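Local coordinates for protein leucine aminopeptidase (Fimbriiglobus ruber, PDB 7D1B) that probably cyclises N-terminal glutamine residues of peptides, as a zinc-dependent glutaminyl cyclase of the M28 peptidase family, at residues V55-Q60 against L166-K171; Q95-R100 against S208-N213; D185-I190 against L284-A289. All blocks are in the same frame, centred on the assembly; numbering follows the deposited sequence.

Contacts 2 and 3 are neighbours, while contact 1 stands apart. The centres of contacts 2 and 3 lie about 11 Å apart, and they touch where Ser208 OG of helix 206-218 meets Asp286 OD1 at 2.7 Å, probably a hydrogen bond. The centre of contact 1, on helices 51-63 and 153-167, is about 26 Å from that of contact 2 and about 23 Å from that of contact 3. Along the sequence, contact 1 closes before contact 3 opens, whereas contact 2 alternates with both. Contact 2 places helix 206-218 against edge strand 91-99 of the mixed sheet; contact 3 includes the metal-binding loop, so a residue close to that loop is joined to helix 206-218.

Contact 1. Residues V55-Q60 against L166-K171; sequences VKYVQQ and LAHHMK
The rings of Tyr57 and His168 meet rim to rim, with neither over the face of the other: their centroids are 5.9 Å apart and their planes differ by 8°. His168 NE2 lies at the edge of the phenol, near its plane, and Tyr57 OH sits likewise at the edge of the imidazole, the two side chains arriving from opposite directions. The link is a short hydrogen bond of 2.6 Å between Tyr57 OH and His168 NE2. Tyr57 holds CG anti to its carbonyl carbon (chi1 -70°), which sends the phenol from helix 51-63 toward segment 166-171. His84 of helix 72-87 meets both rings, edge-to-face with Tyr57. A phenylalanine at Tyr57 would probably leave His168 NE2 without its hydroxyl mate and the imidazole less firmly fixed in rotation. The segments bury only 75 Å² together, so a single polar bond, not broad apolar packing, joins them directly. Either the hydroxyl or the imidazole nitrogen could be the donor in that bond, and its shortness and nearly coplanar rings imply that it limits the turning of the imidazole.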
loop_
_atom_site.group_PDB
_atom_site.type_symbol
_atom_site.label_atom_id
_atom_site.label_comp_id
_atom_site.label_asym_id
_atom_site.label_seq_id
_atom_site.Cartn_x
_atom_site.Cartn_y
_atom_site.Cartn_z
ATOM N N VAL A 55 13.959 5.573 3.617
ATOM C CA VAL A 55 14.551 4.274 3.938
ATOM C C VAL A 55 14.641 4.078 5.447
ATOM O O VAL A 55 14.429 2.964 5.955
ATOM C CB VAL A 55 15.915 4.109 3.248
ATOM C CG1 VAL A 55 16.615 2.857 3.742
ATOM C CG2 VAL A 55 15.728 4.065 1.748
ATOM N N LYS A 56 14.957 5.151 6.185
ATOM C CA LYS A 56 15.008 5.064 7.641
ATOM C C LYS A 56 13.671 4.622 8.210
ATOM O O LYS A 56 13.631 3.877 9.189
ATOM C CB LYS A 56 15.442 6.405 8.238
ATOM C CG LYS A 56 15.422 6.479 9.765
ATOM C CD LYS A 56 15.678 7.906 10.275
ATOM C CE LYS A 56 14.441 8.789 10.104
ATOM N NZ LYS A 56 14.626 10.194 10.574
ATOM N N TYR A 57 12.565 5.077 7.623
ATOM C CA TYR A 57 11.258 4.624 8.102
ATOM C C TYR A 57 11.043 3.137 7.819
ATOM O O TYR A 57 10.444 2.434 8.644
ATOM C CB TYR A 57 10.135 5.486 7.516
ATOM C CG TYR A 57 10.098 6.895 8.051
ATOM C CD1 TYR A 57 10.380 7.155 9.382
ATOM C CD2 TYR A 57 9.767 7.961 7.227
ATOM C CE1 TYR A 57 10.332 8.440 9.880
ATOM C CE2 TYR A 57 9.712 9.253 7.714
ATOM C CZ TYR A 57 10.009 9.493 9.038
ATOM O OH TYR A 57 9.970 10.777 9.544
ATOM N N VAL A 58 11.523 2.634 6.671
ATOM C CA VAL A 58 11.476 1.179 6.465
ATOM C C VAL A 58 12.239 0.468 7.577
ATOM O O VAL A 58 11.762 -0.517 8.159
ATOM C CB VAL A 58 12.022 0.768 5.087
ATOM C CG1 VAL A 58 11.992 -0.757 4.966
ATOM C CG2 VAL A 58 11.222 1.405 3.968
ATOM N N GLN A 59 13.461 0.934 7.852
ATOM C CA GLN A 59 14.276 0.304 8.886
ATOM C C GLN A 59 13.579 0.362 10.240
ATOM O O GLN A 59 13.615 -0.605 11.005
ATOM C CB GLN A 59 15.633 0.999 8.956
ATOM C CG GLN A 59 16.603 0.320 9.911
ATOM C CD GLN A 59 17.090 -1.004 9.361
ATOM O OE1 GLN A 59 17.664 -1.051 8.270
ATOM N NE2 GLN A 59 16.851 -2.086 10.097
ATOM N N GLN A 60 12.953 1.492 10.561
ATOM C CA GLN A 60 12.289 1.633 11.854
ATOM C C GLN A 60 11.160 0.622 12.008
ATOM O O GLN A 60 11.020 -0.047 13.054
ATOM C CB GLN A 60 11.749 3.056 11.986
ATOM C CG GLN A 60 10.990 3.285 13.272
ATOM C CD GLN A 60 10.420 4.686 13.412
ATOM O OE1 GLN A 60 10.607 5.548 12.542
ATOM N NE2 GLN A 60 9.718 4.922 14.519
ATOM N N LEU A 166 5.675 10.782 2.997
ATOM C CA LEU A 166 4.735 11.707 2.378
ATOM C C LEU A 166 4.063 12.590 3.411
ATOM O O LEU A 166 3.753 13.757 3.129
ATOM C CB LEU A 166 3.668 10.938 1.589
ATOM C CG LEU A 166 4.126 10.277 0.291
ATOM C CD1 LEU A 166 3.003 9.420 -0.269
ATOM C CD2 LEU A 166 4.566 11.313 -0.719
ATOM N N ALA A 167 3.816 12.057 4.608
ATOM C CA ALA A 167 3.147 12.836 5.640
ATOM C C ALA A 167 3.882 14.125 5.986
ATOM O O ALA A 167 3.244 15.069 6.438
ATOM C CB ALA A 167 2.969 11.978 6.890
ATOM N N HIS A 168 5.213 14.179 5.825
ATOM C CA HIS A 168 5.929 15.429 6.078
ATOM C C HIS A 168 5.492 16.545 5.139
ATOM O O HIS A 168 5.649 17.725 5.482
ATOM C CB HIS A 168 7.434 15.230 5.951
ATOM C CG HIS A 168 8.019 14.416 7.056
ATOM N ND1 HIS A 168 8.322 14.951 8.289
ATOM C CD2 HIS A 168 8.349 13.101 7.122
ATOM C CE1 HIS A 168 8.824 14.003 9.063
ATOM N NE2 HIS A 168 8.846 12.873 8.383
ATOM N N HIS A 169 4.961 16.189 3.966
ATOM C CA HIS A 169 4.695 17.138 2.897
ATOM C C HIS A 169 3.222 17.431 2.712
ATOM O O HIS A 169 2.900 18.463 2.124
ATOM C CB HIS A 169 5.254 16.583 1.579
ATOM C CG HIS A 169 6.665 16.120 1.714
ATOM N ND1 HIS A 169 7.751 16.954 1.530
ATOM C CD2 HIS A 169 7.163 14.918 2.091
ATOM C CE1 HIS A 169 8.858 16.269 1.773
ATOM N NE2 HIS A 169 8.526 15.035 2.128
ATOM N N MET A 170 2.322 16.562 3.198
ATOM C CA MET A 170 0.923 16.612 2.766
ATOM C C MET A 170 0.252 17.949 3.058
ATOM O O MET A 170 -0.515 18.432 2.220
ATOM C CB MET A 170 0.112 15.473 3.376
ATOM C CG MET A 170 0.428 14.105 2.813
ATOM S SD MET A 170 0.227 13.947 1.018
ATOM C CE MET A 170 -1.554 14.042 0.908
ATOM N N LYS A 171 0.507 18.559 4.226
ATOM C CA LYS A 171 -0.182 19.817 4.514
ATOM C C LYS A 171 0.286 20.953 3.624
ATOM O O LYS A 171 -0.382 21.992 3.598
ATOM C CB LYS A 171 -0.114 20.202 5.994
ATOM C CG LYS A 171 -0.988 19.346 6.906
ATOM C CD LYS A 171 -2.424 19.205 6.445
ATOM C CE LYS A 171 -3.167 20.522 6.384
ATOM N NZ LYS A 171 -3.970 20.741 7.626
#

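Contact 2. Residues Q95-R100 against S208-N213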
loop_
_atom_site.group_PDB
_atom_site.type_symbol
_atom_site.label_atom_id
_atom_site.label_comp_id
_atom_site.label_asym_id
_atom_site.label_seq_id
_atom_site.Cartn_x
_atom_site.Cartn_y
_atom_site.Cartn_z
ATOM N N GLN A 95 -10.213 1.113 12.054
ATOM C CA GLN A 95 -11.331 0.230 11.726
ATOM C C GLN A 95 -11.005 -1.111 12.357
ATOM O O GLN A 95 -10.205 -1.878 11.814
ATOM C CB GLN A 95 -11.535 0.034 10.230
ATOM C CG GLN A 95 -11.719 1.246 9.408
ATOM C CD GLN A 95 -12.129 0.892 7.974
ATOM O OE1 GLN A 95 -11.658 -0.101 7.372
ATOM N NE2 GLN A 95 -13.031 1.699 7.423
ATOM N N GLU A 96 -11.609 -1.383 13.507
ATOM C CA GLU A 96 -11.331 -2.593 14.262
ATOM C C GLU A 96 -12.364 -3.655 13.925
ATOM O O GLU A 96 -13.561 -3.367 13.853
ATOM C CB GLU A 96 -11.389 -2.284 15.761
ATOM C CG GLU A 96 -10.348 -1.258 16.216
ATOM C CD GLU A 96 -10.434 -0.927 17.693
ATOM O OE1 GLU A 96 -11.422 -1.316 18.362
ATOM O OE2 GLU A 96 -9.495 -0.275 18.190
ATOM N N PHE A 97 -11.909 -4.892 13.748
ATOM C CA PHE A 97 -12.813 -5.993 13.442
ATOM C C PHE A 97 -12.133 -7.297 13.831
ATOM O O PHE A 97 -10.958 -7.319 14.184
ATOM C CB PHE A 97 -13.279 -5.964 11.977
ATOM C CG PHE A 97 -12.169 -6.108 10.953
ATOM C CD1 PHE A 97 -11.337 -5.042 10.633
ATOM C CD2 PHE A 97 -11.998 -7.311 10.275
ATOM C CE1 PHE A 97 -10.336 -5.197 9.670
ATOM C CE2 PHE A 97 -11.019 -7.467 9.312
ATOM C CZ PHE A 97 -10.189 -6.420 9.006
ATOM N N LYS A 98 -12.895 -8.389 13.801
ATOM C CA LYS A 98 -12.364 -9.708 14.120
ATOM C C LYS A 98 -12.682 -10.654 12.984
ATOM O O LYS A 98 -13.738 -10.555 12.356
ATOM C CB LYS A 98 -12.999 -10.293 15.392
ATOM C CG LYS A 98 -12.672 -9.521 16.649
ATOM C CD LYS A 98 -13.370 -10.148 17.848
ATOM C CE LYS A 98 -13.362 -9.225 19.056
ATOM N NZ LYS A 98 -12.037 -9.197 19.739
ATOM N N VAL A 99 -11.766 -11.587 12.726
ATOM C CA VAL A 99 -12.009 -12.622 11.727
ATOM C C VAL A 99 -11.505 -13.944 12.275
ATOM O O VAL A 99 -10.782 -13.993 13.264
ATOM C CB VAL A 99 -11.341 -12.325 10.361
ATOM C CG1 VAL A 99 -11.810 -10.997 9.816
ATOM C CG2 VAL A 99 -9.824 -12.350 10.474
ATOM N N ARG A 100 -11.888 -15.027 11.607
ATOM C CA ARG A 100 -11.324 -16.348 11.863
ATOM C C ARG A 100 -10.565 -16.772 10.612
ATOM O O ARG A 100 -11.165 -16.971 9.555
ATOM C CB ARG A 100 -12.415 -17.376 12.187
ATOM C CG ARG A 100 -11.816 -18.713 12.569
ATOM C CD ARG A 100 -12.861 -19.816 12.735
ATOM N NE ARG A 100 -13.560 -20.151 11.487
ATOM C CZ ARG A 100 -13.060 -20.920 10.523
ATOM N NH1 ARG A 100 -11.823 -21.418 10.625
ATOM N NH2 ARG A 100 -13.798 -21.193 9.452
ATOM N N SER A 208 -8.643 -5.214 3.233
ATOM C CA SER A 208 -9.223 -4.507 2.101
ATOM C C SER A 208 -10.681 -4.897 1.882
ATOM O O SER A 208 -11.503 -4.047 1.526
ATOM C CB SER A 208 -8.372 -4.681 0.843
ATOM O OG SER A 208 -8.183 -6.050 0.501
ATOM N N GLU A 209 -11.029 -6.173 2.100
ATOM C CA GLU A 209 -12.431 -6.572 1.983
ATOM C C GLU A 209 -13.277 -5.865 3.028
ATOM O O GLU A 209 -14.374 -5.383 2.717
ATOM C CB GLU A 209 -12.566 -8.090 2.063
ATOM C CG GLU A 209 -12.012 -8.715 0.797
ATOM C CD GLU A 209 -12.012 -10.223 0.781
ATOM O OE1 GLU A 209 -12.573 -10.839 1.704
ATOM O OE2 GLU A 209 -11.455 -10.792 -0.182
ATOM N N HIS A 210 -12.772 -5.757 4.265
ATOM C CA HIS A 210 -13.517 -5.074 5.316
ATOM C C HIS A 210 -13.731 -3.608 4.956
ATOM O O HIS A 210 -14.843 -3.075 5.073
ATOM C CB HIS A 210 -12.776 -5.190 6.645
ATOM C CG HIS A 210 -13.504 -4.553 7.782
ATOM N ND1 HIS A 210 -14.515 -5.197 8.457
ATOM C CD2 HIS A 210 -13.378 -3.332 8.355
ATOM C CE1 HIS A 210 -14.984 -4.398 9.398
ATOM N NE2 HIS A 210 -14.320 -3.259 9.354
ATOM N N PHE A 211 -12.670 -2.943 4.510
ATOM C CA PHE A 211 -12.762 -1.539 4.148
ATOM C C PHE A 211 -13.747 -1.343 3.007
ATOM O O PHE A 211 -14.599 -0.446 3.052
ATOM C CB PHE A 211 -11.373 -1.054 3.739
ATOM C CG PHE A 211 -11.343 0.392 3.316
ATOM C CD1 PHE A 211 -11.127 1.398 4.240
ATOM C CD2 PHE A 211 -11.552 0.741 1.990
ATOM C CE1 PHE A 211 -11.126 2.742 3.838
ATOM C CE2 PHE A 211 -11.537 2.077 1.573
ATOM C CZ PHE A 211 -11.331 3.074 2.513
ATOM N N ALA A 212 -13.633 -2.164 1.959
ATOM C CA ALA A 212 -14.492 -1.997 0.799
ATOM C C ALA A 212 -15.945 -2.260 1.159
ATOM O O ALA A 212 -16.836 -1.527 0.727
ATOM C CB ALA A 212 -14.037 -2.924 -0.322
ATOM N N ASN A 213 -16.206 -3.303 1.950
ATOM C CA ASN A 213 -17.577 -3.577 2.363
ATOM C C ASN A 213 -18.141 -2.440 3.195
ATOM O O ASN A 213 -19.324 -2.096 3.062
ATOM C CB ASN A 213 -17.641 -4.873 3.164
ATOM C CG ASN A 213 -17.490 -6.080 2.301
ATOM O OD1 ASN A 213 -17.737 -6.027 1.097
ATOM N ND2 ASN A 213 -17.088 -7.186 2.903
HETATM O O HOH W 1 -14.718 1.399 5.155
HETATM O O HOH W 2 -14.634 -1.728 11.718
#
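Phe97 and His210 form an offset stack where helix 206-218 packs against edge strand 91-99 of the mixed sheet in this alpha/beta fold. The segment axes approach to 10.2 Å and run at 118°, so the helix crosses the strand. The stack is the tightly packed part: the ring planes are 5° apart and the centroids are separated by 3.9 Å. His210 CG sits 3.6 Å above the Phe97 plane, over its centre. The side chains slide past each other in opposite directions, which brings each beta carbon over the partner ring: Phe97 CB makes a CH-pi contact with the imidazole, and His210 CB makes one with the phenyl face. Met110 of strand 108-117 also packs on Phe97.

The polar rims of the contact are looser and joined through water. No direct hydrogen bond crosses between the segments; two waters bridge them. At the edge of the stacked imidazole, one water donates to Glu96 O and pairs with His210 NE2 at 2.8 Å. Gln95 lies beside the other. Its amide meets the edge of the Phe211 ring obliquely, the planes 41° apart, with OE1 3.5 Å from Phe211 CD1. The hydrogen bond of OE1 is made to Asn112 on the adjacent strand, and Phe211 also packs on Ile114 and Val182. The second water accepts from Gln95 NE2 at 2.8 Å, donates to Phe211 O, and sits over one face of the Phe211 ring, offset toward its rim.

Contact 3. Residues D185-I190 against L284-A289; sequences DGEEYI and LDDHIA. With ZN (zinc ion), chain B.
Glu187 and Asp286 bring the backbones nearest, their CA atoms 7.0 Å apart, and neither 185-190 nor the start of 284-289 is regular structure. The first loop follows strand 178-184 and turns at Gly186, whose positive phi (61°) favours glycine; Tyr189 centres an inverse gamma turn. The second segment is extended at Asp285 and then coils into helix 287-292, with Ile288 N donating to Asp285 O. Asp285 OD1 accepts the Asp286 N-H on its anti side, 33° out of the carboxylate plane, which helps to fix that carboxylate.

Across the contact the side chain of Glu187, bent at chi2 (-114°), lays its aliphatic part against the Asp286 carboxylate: CG comes within 3.2 Å of Asp286 OD2. Its own carboxylate points on toward Asp285, with Glu187 OE2 3.8 Å from Asp285 OD1, too long for a hydrogen bond. Asp286 OD1 is held by Ser208 OG and by a water, 2.7 Å away, that also donates to Asp185 O. Glu188 OE2 binds the zinc ion at 2.0 Å, with Asp155, His309 and a water 2.1 Å from the metal completing the site; Glu188 OE1 pairs with Arg134.

These buried carboxylates form a second shell to the zinc site, Glu187 coming nearest its ligands, about 4 Å from the Asp155 side chain. The close Glu187-Asp285 pair may belong to the carboxylic-acid network reported for these enzymes. Bonds to Asp286 OD1 and Asp285 OD1 probably relieve part of the crowding of acidic groups.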
loop_
_atom_site.group_PDB
_atom_site.type_symbol
_atom_site.label_atom_id
_atom_site.label_comp_id
_atom_site.label_asym_id
_atom_site.label_seq_id
_atom_site.Cartn_x
_atom_site.Cartn_y
_atom_site.Cartn_z
ATOM N N ASP A 185 -4.910 -4.187 7.371
ATOM C CA ASP A 185 -4.460 -5.350 8.114
ATOM C C ASP A 185 -4.827 -6.626 7.349
ATOM O O ASP A 185 -5.638 -6.619 6.414
ATOM C CB ASP A 185 -5.134 -5.350 9.487
ATOM C CG ASP A 185 -4.332 -6.077 10.573
ATOM O OD1 ASP A 185 -3.384 -6.853 10.274
ATOM O OD2 ASP A 185 -4.664 -5.848 11.763
ATOM N N GLY A 186 -4.220 -7.730 7.761
ATOM C CA GLY A 186 -4.699 -9.041 7.367
ATOM C C GLY A 186 -4.687 -9.301 5.879
ATOM O O GLY A 186 -5.509 -10.083 5.383
ATOM N N GLU A 187 -3.753 -8.690 5.139
ATOM C CA GLU A 187 -3.640 -9.063 3.734
ATOM C C GLU A 187 -3.150 -10.494 3.590
ATOM O O GLU A 187 -3.622 -11.226 2.718
ATOM C CB GLU A 187 -2.717 -8.127 2.966
ATOM C CG GLU A 187 -2.745 -8.405 1.463
ATOM C CD GLU A 187 -1.464 -8.906 0.933
ATOM O OE1 GLU A 187 -0.398 -8.612 1.508
ATOM O OE2 GLU A 187 -1.532 -9.612 -0.087
ATOM N N GLU A 188 -2.183 -10.900 4.408
ATOM C CA GLU A 188 -1.572 -12.212 4.239
ATOM C C GLU A 188 -1.172 -12.793 5.594
ATOM O O GLU A 188 -0.012 -13.146 5.852
ATOM C CB GLU A 188 -0.460 -12.199 3.191
ATOM C CG GLU A 188 0.678 -11.249 3.440
ATOM C CD GLU A 188 1.699 -11.341 2.315
ATOM O OE1 GLU A 188 1.622 -12.314 1.498
ATOM O OE2 GLU A 188 2.576 -10.444 2.197
ATOM N N TYR A 189 -2.186 -12.964 6.444
ATOM C CA TYR A 189 -2.053 -13.649 7.725
ATOM C C TYR A 189 -2.088 -15.156 7.467
ATOM O O TYR A 189 -3.016 -15.873 7.855
ATOM C CB TYR A 189 -3.172 -13.172 8.644
ATOM C CG TYR A 189 -3.192 -13.796 10.016
ATOM C CD1 TYR A 189 -2.101 -13.699 10.864
ATOM C CD2 TYR A 189 -4.319 -14.472 10.469
ATOM C CE1 TYR A 189 -2.122 -14.278 12.131
ATOM C CE2 TYR A 189 -4.356 -15.042 11.735
ATOM C CZ TYR A 189 -3.248 -14.934 12.568
ATOM O OH TYR A 189 -3.241 -15.473 13.837
ATOM N N ILE A 190 -1.071 -15.632 6.755
ATOM C CA ILE A 190 -1.075 -16.986 6.207
ATOM C C ILE A 190 -0.308 -17.895 7.157
ATOM O O ILE A 190 0.931 -17.913 7.171
ATOM C CB ILE A 190 -0.499 -17.034 4.791
ATOM C CG1 ILE A 190 -1.203 -16.034 3.868
ATOM C CG2 ILE A 190 -0.569 -18.474 4.247
ATOM C CD1 ILE A 190 -2.737 -16.133 3.808
ATOM N N LEU A 284 -3.781 -10.946 -7.898
ATOM C CA LEU A 284 -4.738 -10.694 -6.827
ATOM C C LEU A 284 -4.041 -9.907 -5.724
ATOM O O LEU A 284 -2.931 -10.256 -5.304
ATOM C CB LEU A 284 -5.259 -12.017 -6.273
ATOM C CG LEU A 284 -6.077 -12.848 -7.266
ATOM C CD1 LEU A 284 -6.380 -14.198 -6.656
ATOM C CD2 LEU A 284 -7.354 -12.101 -7.651
ATOM N N ASP A 285 -4.690 -8.856 -5.240
ATOM C CA ASP A 285 -4.069 -8.017 -4.227
ATOM C C ASP A 285 -5.178 -7.214 -3.549
ATOM O O ASP A 285 -6.375 -7.408 -3.810
ATOM C CB ASP A 285 -2.981 -7.149 -4.870
ATOM C CG ASP A 285 -1.843 -6.827 -3.942
ATOM O OD1 ASP A 285 -1.983 -6.961 -2.712
ATOM O OD2 ASP A 285 -0.769 -6.399 -4.453
ATOM N N ASP A 286 -4.782 -6.300 -2.661
ATOM C CA ASP A 286 -5.748 -5.510 -1.911
ATOM C C ASP A 286 -6.594 -4.592 -2.784
ATOM O O ASP A 286 -7.605 -4.079 -2.293
ATOM C CB ASP A 286 -5.026 -4.698 -0.830
ATOM C CG ASP A 286 -4.689 -5.510 0.411
ATOM O OD1 ASP A 286 -5.557 -6.280 0.899
ATOM O OD2 ASP A 286 -3.575 -5.324 0.941
ATOM N N HIS A 287 -6.209 -4.351 -4.046
ATOM C CA HIS A 287 -7.000 -3.478 -4.910
ATOM C C HIS A 287 -8.232 -4.171 -5.482
ATOM O O HIS A 287 -9.125 -3.494 -5.993
ATOM C CB HIS A 287 -6.144 -2.913 -6.036
ATOM C CG HIS A 287 -5.635 -3.950 -6.981
ATOM N ND1 HIS A 287 -5.099 -5.157 -6.564
ATOM C CD2 HIS A 287 -5.580 -3.946 -8.334
ATOM C CE1 HIS A 287 -4.733 -5.846 -7.634
ATOM N NE2 HIS A 287 -5.001 -5.128 -8.718
ATOM N N ILE A 288 -8.309 -5.503 -5.398
ATOM C CA ILE A 288 -9.463 -6.214 -5.954
ATOM C C ILE A 288 -10.740 -5.805 -5.235
ATOM O O ILE A 288 -11.747 -5.477 -5.863
ATOM C CB ILE A 288 -9.244 -7.733 -5.866
ATOM C CG1 ILE A 288 -7.986 -8.148 -6.637
ATOM C CG2 ILE A 288 -10.499 -8.494 -6.320
ATOM C CD1 ILE A 288 -8.085 -7.954 -8.117
ATOM N N ALA A 289 -10.709 -5.790 -3.900
ATOM C CA ALA A 289 -11.925 -5.457 -3.165
ATOM C C ALA A 289 -12.357 -4.032 -3.461
ATOM O O ALA A 289 -13.557 -3.737 -3.523
ATOM C CB ALA A 289 -11.701 -5.632 -1.668
HETATM ZN ZN ZN B . 3.702 -10.736 0.631
HETATM O O HOH W 3 -6.124 -6.830 3.475
HETATM O O HOH W 4 3.041 -10.325 -1.326
#